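Local coordinates for regulatory protein E2 (Bovine papillomavirus type 1, PDB 2JEX) that probably takes part in starting viral DNA replication by sharpening the specificity of E1 for DNA, and probably regulates viral transcription, this chain being its N-terminal transactivation domain, at residues Y134-M139 against L147-A152; D153-Y158 against R167-A172. The protein carries 1 engineered substitution. One frame throughout, in Å; residues are numbered along the deposited sequence.

How the contacts relate
Both contacts belong to the large antiparallel sheet of the transactivation domain, and their centres lie about 12 Å apart on the same side of the chain's centre. They follow one another along the chain: contact 1 pairs the strands of the hairpin 128-140/145-152, and contact 2 comes later, in the hairpin 157-161/166-169. Strands 145-152 and 157-161 are neighbours, so the two hairpins share one run of up-and-down strands that ends, within this chain, at strand 166-169. Where they touch, Gly151 O lies 3.0 Å from Tyr158 N, a probable hydrogen bond, and Ala152 CB packs on Leu157 CD2. Consecutive antiparallel hairpins thus build this edge of the domain's sheet, strand 145-152 joining 128-140 to 157-161.

Contact 1 (Y134-M139 against L147-A152); sequences YSNLYM and LAKAGA
With its CG anti to the backbone N (chi1 175°), Leu147 sends CD1 back across to the neighbouring strand, while Tyr138, whose CG is anti to its own carbonyl carbon (chi1 -53°), stands its ring alongside. The two side chains point the same way, and Leu147 CD1 sits over one face of the Tyr138 ring, 4.1 Å from its centroid and displaced toward the rim, a CH-pi contact. The same methyl also meets Asn136 CB at 3.8 Å. Phe87 and Trp92 also meet the Tyr138 ring edge-to-face.

Between the face that carries Tyr138 and Leu147 and the one that carries Leu137 and Ala148 runs the backbone of an antiparallel beta hairpin, strands 128-140 and 145-152, in which Leu137 and Ala148 form a hydrogen-bonded pair and Tyr138 and Leu147 the adjoining non-hydrogen-bonded one. Leu137 N gives to Ala148 O at 2.7 Å, and Ala148 N returns to Leu137 O at 2.6 Å. Leu137 O also receives a CA-H...O contact from Leu147 CA. Farther along, the chain turns a corner at Ser135, and the pairing gives way to another such contact, from Lys149 CA to Ser135 O at 3.3 Å.

On the face opposite the Tyr138 ring, Leu137 directs its branch along the partner strand: CB approaches Ala148 CB, and CD1 reaches Ala150 CB at 3.8 Å. Met139 adds its sulfur from the far end, SD lying 4.0 Å from Ala148 CB. Tyr159 of the next strand, 157-161, touches both Leu137 and Met139 on this side.

Contact 2 (D153-Y158 against R167-A172); sequences DGTGLY and RIYYSA. Engineered in segment 167-172: Ala172 (natural residue Arg).
Arg167 lays its side chain across the ring of Tyr158. Its CB and CG pass above Tyr158 CD1, each at 3.6 Å, and CD comes to rest over the centre of that face, 3.4 Å from the centroid, in a CH-pi contact. NE continues past Tyr158 CZ. Beyond it the guanidinium, tilted 28° from the ring, has Tyr158 OH over one face, while NH1 makes a salt bridge to Asp153 OD1 at 2.7 Å, though as a hydrogen bond it is weak.

Asp153 OD1 also takes the hydroxyl of Tyr169 on its syn lone pair. The other oxygen, OD2, accepts Thr155 N and Gly156 N, an Asx turn and Asx motif that tie the carboxylate to the start of the hairpin formed by strands 157-161 and 166-169. There Tyr158 and Tyr169 are a non-hydrogen-bonded antiparallel pair, and the Tyr169 ring lies between Thr155 CG2 on one face and Tyr158 CB on the other. The two rings form an offset edge-to-face pair, the edge of Tyr158 toward the face of Tyr169 and the planes at 64°.

Next to this pair, Leu157 O accepts both Tyr170 N (3.0 Å) and Ser171 N (3.2 Å) from the same face of its plane, while Leu157 CB packs over the Tyr170 ring.

Contact 1 (Y134-M139 against L147-A152)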
ATOM      1  N   TYR A 134      -6.495  -4.559   7.053  1.00 75.27           N
ATOM      2  CA  TYR A 134      -7.208  -3.306   6.794  1.00 74.91           C
ATOM      3  C   TYR A 134      -8.692  -3.565   6.571  1.00 75.15           C
ATOM      4  O   TYR A 134      -9.062  -4.413   5.763  1.00 75.89           O
ATOM      5  CB  TYR A 134      -6.561  -2.546   5.621  1.00 74.00           C
ATOM      6  CG  TYR A 134      -5.167  -2.060   5.962  1.00 72.53           C
ATOM      7  CD1 TYR A 134      -4.037  -2.831   5.667  1.00 72.14           C
ATOM      8  CD2 TYR A 134      -4.979  -0.849   6.620  1.00 69.62           C
ATOM      9  CE1 TYR A 134      -2.754  -2.397   6.001  1.00 63.80           C
ATOM     10  CE2 TYR A 134      -3.702  -0.410   6.963  1.00 67.37           C
ATOM     11  CZ  TYR A 134      -2.598  -1.188   6.659  1.00 67.76           C
ATOM     12  OH  TYR A 134      -1.339  -0.741   7.009  1.00 69.65           O
ATOM     13  N   SER A 135      -9.538  -2.847   7.306  1.00 75.01           N
ATOM     14  CA  SER A 135     -10.982  -3.066   7.249  1.00 75.05           C
ATOM     15  C   SER A 135     -11.591  -2.549   5.948  1.00 75.05           C
ATOM     16  O   SER A 135     -12.674  -2.992   5.546  1.00 74.61           O
ATOM     17  CB  SER A 135     -11.680  -2.416   8.449  1.00 75.32           C
ATOM     18  OG  SER A 135     -11.538  -1.002   8.433  1.00 77.29           O
ATOM     19  N   ASN A 136     -10.888  -1.620   5.299  1.00 74.94           N
ATOM     20  CA  ASN A 136     -11.389  -0.972   4.090  1.00 75.05           C
ATOM     21  C   ASN A 136     -10.377  -1.032   2.957  1.00 74.59           C
ATOM     22  O   ASN A 136      -9.271  -0.501   3.067  1.00 74.51           O
ATOM     23  CB  ASN A 136     -11.832   0.474   4.382  1.00 74.91           C
ATOM     24  CG  ASN A 136     -12.914   0.552   5.471  1.00 76.38           C
ATOM     25  OD1 ASN A 136     -13.854  -0.246   5.492  1.00 75.53           O
ATOM     26  ND2 ASN A 136     -12.776   1.513   6.377  1.00 77.84           N
ATOM     27  N   LEU A 137     -10.766  -1.708   1.879  1.00 74.37           N
ATOM     28  CA  LEU A 137      -9.901  -1.915   0.726  1.00 74.55           C
ATOM     29  C   LEU A 137     -10.570  -1.368  -0.520  1.00 74.52           C
ATOM     30  O   LEU A 137     -11.741  -1.651  -0.782  1.00 74.12           O
ATOM     31  CB  LEU A 137      -9.593  -3.403   0.523  1.00 74.72           C
ATOM     32  CG  LEU A 137      -8.995  -4.261   1.647  1.00 75.24           C
ATOM     33  CD1 LEU A 137      -8.832  -5.708   1.187  1.00 73.25           C
ATOM     34  CD2 LEU A 137      -7.666  -3.703   2.110  1.00 75.25           C
ATOM     35  N   TYR A 138      -9.813  -0.589  -1.286  1.00 74.34           N
ATOM     36  CA  TYR A 138     -10.319   0.034  -2.504  1.00 74.60           C
ATOM     37  C   TYR A 138      -9.558  -0.507  -3.714  1.00 75.61           C
ATOM     38  O   TYR A 138      -8.387  -0.174  -3.927  1.00 74.95           O
ATOM     39  CB  TYR A 138     -10.201   1.558  -2.410  1.00 74.03           C
ATOM     40  CG  TYR A 138     -10.829   2.144  -1.164  1.00 72.05           C
ATOM     41  CD1 TYR A 138     -10.138   2.147   0.052  1.00 71.45           C
ATOM     42  CD2 TYR A 138     -12.113   2.693  -1.198  1.00 69.63           C
ATOM     43  CE1 TYR A 138     -10.709   2.675   1.205  1.00 72.17           C
ATOM     44  CE2 TYR A 138     -12.695   3.231  -0.045  1.00 69.96           C
ATOM     45  CZ  TYR A 138     -11.985   3.215   1.150  1.00 71.50           C
ATOM     46  OH  TYR A 138     -12.534   3.740   2.288  1.00 68.33           O
ATOM     47  N   MET A 139     -10.233  -1.350  -4.494  1.00 76.94           N
ATOM     48  CA  MET A 139      -9.599  -2.071  -5.596  1.00 78.97           C
ATOM     49  C   MET A 139     -10.280  -1.854  -6.941  1.00 79.71           C
ATOM     50  O   MET A 139     -11.506  -1.792  -7.032  1.00 79.90           O
ATOM     51  CB  MET A 139      -9.486  -3.571  -5.282  1.00 78.58           C
ATOM     52  CG  MET A 139     -10.615  -4.144  -4.436  1.00 79.68           C
ATOM     53  SD  MET A 139     -10.217  -5.748  -3.690  1.00 81.05           S
ATOM     54  CE  MET A 139     -10.293  -6.808  -5.141  1.00 84.17           C
ATOM     55  N   LEU A 147     -15.256  -0.770  -2.969  1.00 74.33           N
ATOM     56  CA  LEU A 147     -14.904  -0.997  -1.572  1.00 73.71           C
ATOM     57  C   LEU A 147     -15.040  -2.469  -1.215  1.00 73.13           C
ATOM     58  O   LEU A 147     -16.037  -3.106  -1.539  1.00 72.93           O
ATOM     59  CB  LEU A 147     -15.754  -0.129  -0.636  1.00 73.49           C
ATOM     60  CG  LEU A 147     -15.615  -0.305   0.883  1.00 74.27           C
ATOM     61  CD1 LEU A 147     -14.200  -0.027   1.394  1.00 76.96           C
ATOM     62  CD2 LEU A 147     -16.635   0.568   1.611  1.00 72.72           C
ATOM     63  N   ALA A 148     -14.009  -2.996  -0.565  1.00 72.58           N
ATOM     64  CA  ALA A 148     -14.004  -4.359  -0.063  1.00 72.37           C
ATOM     65  C   ALA A 148     -13.591  -4.347   1.404  1.00 72.32           C
ATOM     66  O   ALA A 148     -12.883  -3.447   1.851  1.00 71.46           O
ATOM     67  CB  ALA A 148     -13.065  -5.228  -0.886  1.00 72.10           C
ATOM     68  N   LYS A 149     -14.063  -5.335   2.157  1.00 72.99           N
ATOM     69  CA  LYS A 149     -13.703  -5.458   3.563  1.00 73.63           C
ATOM     70  C   LYS A 149     -12.782  -6.654   3.750  1.00 73.23           C
ATOM     71  O   LYS A 149     -12.975  -7.704   3.139  1.00 73.58           O
ATOM     72  CB  LYS A 149     -14.960  -5.595   4.441  1.00 74.82           C
ATOM     73  CG  LYS A 149     -15.673  -4.270   4.784  1.00 77.82           C
ATOM     74  CD  LYS A 149     -16.438  -3.691   3.587  1.00 85.22           C
ATOM     75  CE  LYS A 149     -17.393  -2.580   4.013  1.00 87.69           C
ATOM     76  NZ  LYS A 149     -18.342  -2.229   2.911  1.00 90.19           N
ATOM     77  N   ALA A 150     -11.769  -6.486   4.583  1.00 72.99           N
ATOM     78  CA  ALA A 150     -10.854  -7.575   4.878  1.00 73.10           C
ATOM     79  C   ALA A 150     -11.009  -8.047   6.314  1.00 73.00           C
ATOM     80  O   ALA A 150     -11.345  -7.267   7.210  1.00 72.87           O
ATOM     81  CB  ALA A 150      -9.408  -7.171   4.599  1.00 72.79           C
ATOM     82  N   GLY A 151     -10.766  -9.338   6.517  1.00 72.83           N
ATOM     83  CA  GLY A 151     -10.797  -9.926   7.844  1.00 72.44           C
ATOM     84  C   GLY A 151      -9.971 -11.188   7.868  1.00 71.70           C
ATOM     85  O   GLY A 151      -9.367 -11.548   6.861  1.00 72.10           O
ATOM     86  N   ALA A 152      -9.959 -11.843   9.026  1.00 71.20           N
ATOM     87  CA  ALA A 152      -9.296 -13.121   9.229  1.00 71.03           C
ATOM     88  C   ALA A 152     -10.244 -14.146   9.855  1.00 71.13           C
ATOM     89  O   ALA A 152     -11.125 -13.797  10.656  1.00 71.75           O
ATOM     90  CB  ALA A 152      -8.082 -12.942  10.109  1.00 71.53           C
TER

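Contact 2 (D153-Y158 against R167-A172)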
ATOM      1  N   ASP A 153     -10.063 -15.407   9.477  1.00 69.85           N
ATOM      2  CA  ASP A 153     -10.753 -16.514  10.122  1.00 68.33           C
ATOM      3  C   ASP A 153      -9.755 -17.653  10.338  1.00 68.16           C
ATOM      4  O   ASP A 153      -8.551 -17.408  10.377  1.00 69.05           O
ATOM      5  CB  ASP A 153     -11.969 -16.953   9.299  1.00 67.63           C
ATOM      6  CG  ASP A 153     -11.613 -17.358   7.879  1.00 65.48           C
ATOM      7  OD1 ASP A 153     -12.530 -17.384   7.037  1.00 59.62           O
ATOM      8  OD2 ASP A 153     -10.429 -17.650   7.597  1.00 64.16           O
ATOM      9  N   GLY A 154     -10.246 -18.883  10.477  1.00 67.96           N
ATOM     10  CA  GLY A 154      -9.386 -20.051  10.694  1.00 67.33           C
ATOM     11  C   GLY A 154      -8.531 -20.442   9.499  1.00 67.01           C
ATOM     12  O   GLY A 154      -7.531 -21.138   9.649  1.00 68.75           O
ATOM     13  N   THR A 155      -8.919 -19.991   8.312  1.00 65.58           N
ATOM     14  CA  THR A 155      -8.228 -20.357   7.084  1.00 64.28           C
ATOM     15  C   THR A 155      -7.102 -19.356   6.754  1.00 64.41           C
ATOM     16  O   THR A 155      -5.984 -19.754   6.415  1.00 64.38           O
ATOM     17  CB  THR A 155      -9.245 -20.502   5.920  1.00 63.63           C
ATOM     18  OG1 THR A 155     -10.217 -21.500   6.260  1.00 65.14           O
ATOM     19  CG2 THR A 155      -8.565 -20.908   4.625  1.00 62.84           C
ATOM     20  N   GLY A 156      -7.395 -18.066   6.874  1.00 63.54           N
ATOM     21  CA  GLY A 156      -6.436 -17.042   6.529  1.00 64.46           C
ATOM     22  C   GLY A 156      -7.017 -15.648   6.513  1.00 64.72           C
ATOM     23  O   GLY A 156      -8.074 -15.379   7.089  1.00 65.16           O
ATOM     24  N   LEU A 157      -6.296 -14.756   5.855  1.00 65.32           N
ATOM     25  CA  LEU A 157      -6.746 -13.396   5.636  1.00 65.46           C
ATOM     26  C   LEU A 157      -7.413 -13.360   4.271  1.00 65.59           C
ATOM     27  O   LEU A 157      -6.961 -14.016   3.333  1.00 65.62           O
ATOM     28  CB  LEU A 157      -5.563 -12.442   5.709  1.00 65.52           C
ATOM     29  CG  LEU A 157      -4.583 -12.621   6.871  1.00 65.80           C
ATOM     30  CD1 LEU A 157      -3.288 -11.839   6.598  1.00 71.44           C
ATOM     31  CD2 LEU A 157      -5.197 -12.154   8.149  1.00 68.62           C
ATOM     32  N   TYR A 158      -8.502 -12.609   4.179  1.00 66.25           N
ATOM     33  CA  TYR A 158      -9.408 -12.684   3.037  1.00 67.33           C
ATOM     34  C   TYR A 158     -10.098 -11.344   2.856  1.00 68.77           C
ATOM     35  O   TYR A 158     -10.176 -10.539   3.791  1.00 68.45           O
ATOM     36  CB  TYR A 158     -10.483 -13.760   3.283  1.00 66.91           C
ATOM     37  CG  TYR A 158     -11.453 -13.388   4.391  1.00 66.13           C
ATOM     38  CD1 TYR A 158     -12.539 -12.544   4.140  1.00 64.84           C
ATOM     39  CD2 TYR A 158     -11.275 -13.859   5.692  1.00 70.18           C
ATOM     40  CE1 TYR A 158     -13.414 -12.177   5.147  1.00 66.32           C
ATOM     41  CE2 TYR A 158     -12.167 -13.508   6.718  1.00 65.95           C
ATOM     42  CZ  TYR A 158     -13.228 -12.666   6.433  1.00 66.09           C
ATOM     43  OH  TYR A 158     -14.114 -12.300   7.416  1.00 62.50           O
ATOM     44  N   ARG A 167     -15.715 -15.275   0.614  1.00 77.09           N
ATOM     45  CA  ARG A 167     -14.429 -14.785   1.092  1.00 75.79           C
ATOM     46  C   ARG A 167     -13.328 -15.198   0.126  1.00 75.36           C
ATOM     47  O   ARG A 167     -13.224 -16.373  -0.237  1.00 75.78           O
ATOM     48  CB  ARG A 167     -14.137 -15.337   2.485  1.00 75.36           C
ATOM     49  CG  ARG A 167     -15.182 -14.975   3.521  1.00 73.61           C
ATOM     50  CD  ARG A 167     -14.752 -15.414   4.903  1.00 69.62           C
ATOM     51  NE  ARG A 167     -15.835 -15.299   5.876  1.00 66.96           N
ATOM     52  CZ  ARG A 167     -15.687 -15.427   7.192  1.00 67.34           C
ATOM     53  NH1 ARG A 167     -14.486 -15.659   7.712  1.00 60.48           N
ATOM     54  NH2 ARG A 167     -16.749 -15.324   7.995  1.00 67.82           N
ATOM     55  N   ILE A 168     -12.519 -14.231  -0.300  1.00 74.40           N
ATOM     56  CA  ILE A 168     -11.393 -14.517  -1.192  1.00 73.44           C
ATOM     57  C   ILE A 168     -10.070 -14.338  -0.451  1.00 72.94           C
ATOM     58  O   ILE A 168      -9.693 -13.227  -0.068  1.00 72.76           O
ATOM     59  CB  ILE A 168     -11.474 -13.715  -2.522  1.00 73.55           C
ATOM     60  CG1 ILE A 168     -12.701 -14.175  -3.320  1.00 72.98           C
ATOM     61  CG2 ILE A 168     -10.214 -13.928  -3.367  1.00 72.81           C
ATOM     62  CD1 ILE A 168     -13.383 -13.092  -4.128  1.00 75.17           C
ATOM     63  N   TYR A 169      -9.382 -15.456  -0.244  1.00 72.35           N
ATOM     64  CA  TYR A 169      -8.199 -15.500   0.604  1.00 72.05           C
ATOM     65  C   TYR A 169      -6.949 -15.064  -0.131  1.00 71.84           C
ATOM     66  O   TYR A 169      -6.664 -15.557  -1.225  1.00 72.27           O
ATOM     67  CB  TYR A 169      -8.014 -16.903   1.193  1.00 72.05           C
ATOM     68  CG  TYR A 169      -9.131 -17.300   2.138  1.00 71.75           C
ATOM     69  CD1 TYR A 169      -9.036 -17.040   3.507  1.00 69.31           C
ATOM     70  CD2 TYR A 169     -10.290 -17.920   1.661  1.00 67.86           C
ATOM     71  CE1 TYR A 169     -10.057 -17.385   4.371  1.00 69.65           C
ATOM     72  CE2 TYR A 169     -11.316 -18.273   2.519  1.00 67.80           C
ATOM     73  CZ  TYR A 169     -11.194 -18.003   3.873  1.00 69.52           C
ATOM     74  OH  TYR A 169     -12.206 -18.354   4.731  1.00 71.34           O
ATOM     75  N   TYR A 170      -6.219 -14.124   0.469  1.00 71.53           N
ATOM     76  CA  TYR A 170      -4.927 -13.681  -0.058  1.00 71.06           C
ATOM     77  C   TYR A 170      -3.772 -14.227   0.782  1.00 71.47           C
ATOM     78  O   TYR A 170      -2.617 -14.206   0.361  1.00 71.82           O
ATOM     79  CB  TYR A 170      -4.866 -12.154  -0.202  1.00 70.35           C
ATOM     80  CG  TYR A 170      -4.993 -11.339   1.075  1.00 69.60           C
ATOM     81  CD1 TYR A 170      -3.865 -11.011   1.833  1.00 67.86           C
ATOM     82  CD2 TYR A 170      -6.235 -10.852   1.496  1.00 68.59           C
ATOM     83  CE1 TYR A 170      -3.973 -10.247   2.992  1.00 66.92           C
ATOM     84  CE2 TYR A 170      -6.358 -10.089   2.660  1.00 65.73           C
ATOM     85  CZ  TYR A 170      -5.222  -9.790   3.395  1.00 70.08           C
ATOM     86  OH  TYR A 170      -5.325  -9.036   4.535  1.00 71.70           O
ATOM     87  N   SER A 171      -4.107 -14.721   1.969  1.00 71.67           N
ATOM     88  CA  SER A 171      -3.146 -15.362   2.847  1.00 71.96           C
ATOM     89  C   SER A 171      -3.774 -16.634   3.403  1.00 72.00           C
ATOM     90  O   SER A 171      -4.997 -16.707   3.596  1.00 72.98           O
ATOM     91  CB  SER A 171      -2.771 -14.411   3.978  1.00 72.24           C
ATOM     92  OG  SER A 171      -1.505 -14.722   4.529  1.00 74.25           O
ATOM     93  N   ALA A 172      -2.953 -17.654   3.619  1.00 71.42           N
ATOM     94  CA  ALA A 172      -3.423 -18.895   4.220  1.00 70.89           C
ATOM     95  C   ALA A 172      -2.642 -19.156   5.496  1.00 70.41           C
ATOM     96  O   ALA A 172      -1.414 -19.215   5.469  1.00 70.95           O
ATOM     97  CB  ALA A 172      -3.252 -20.051   3.247  1.00 70.82           C
TER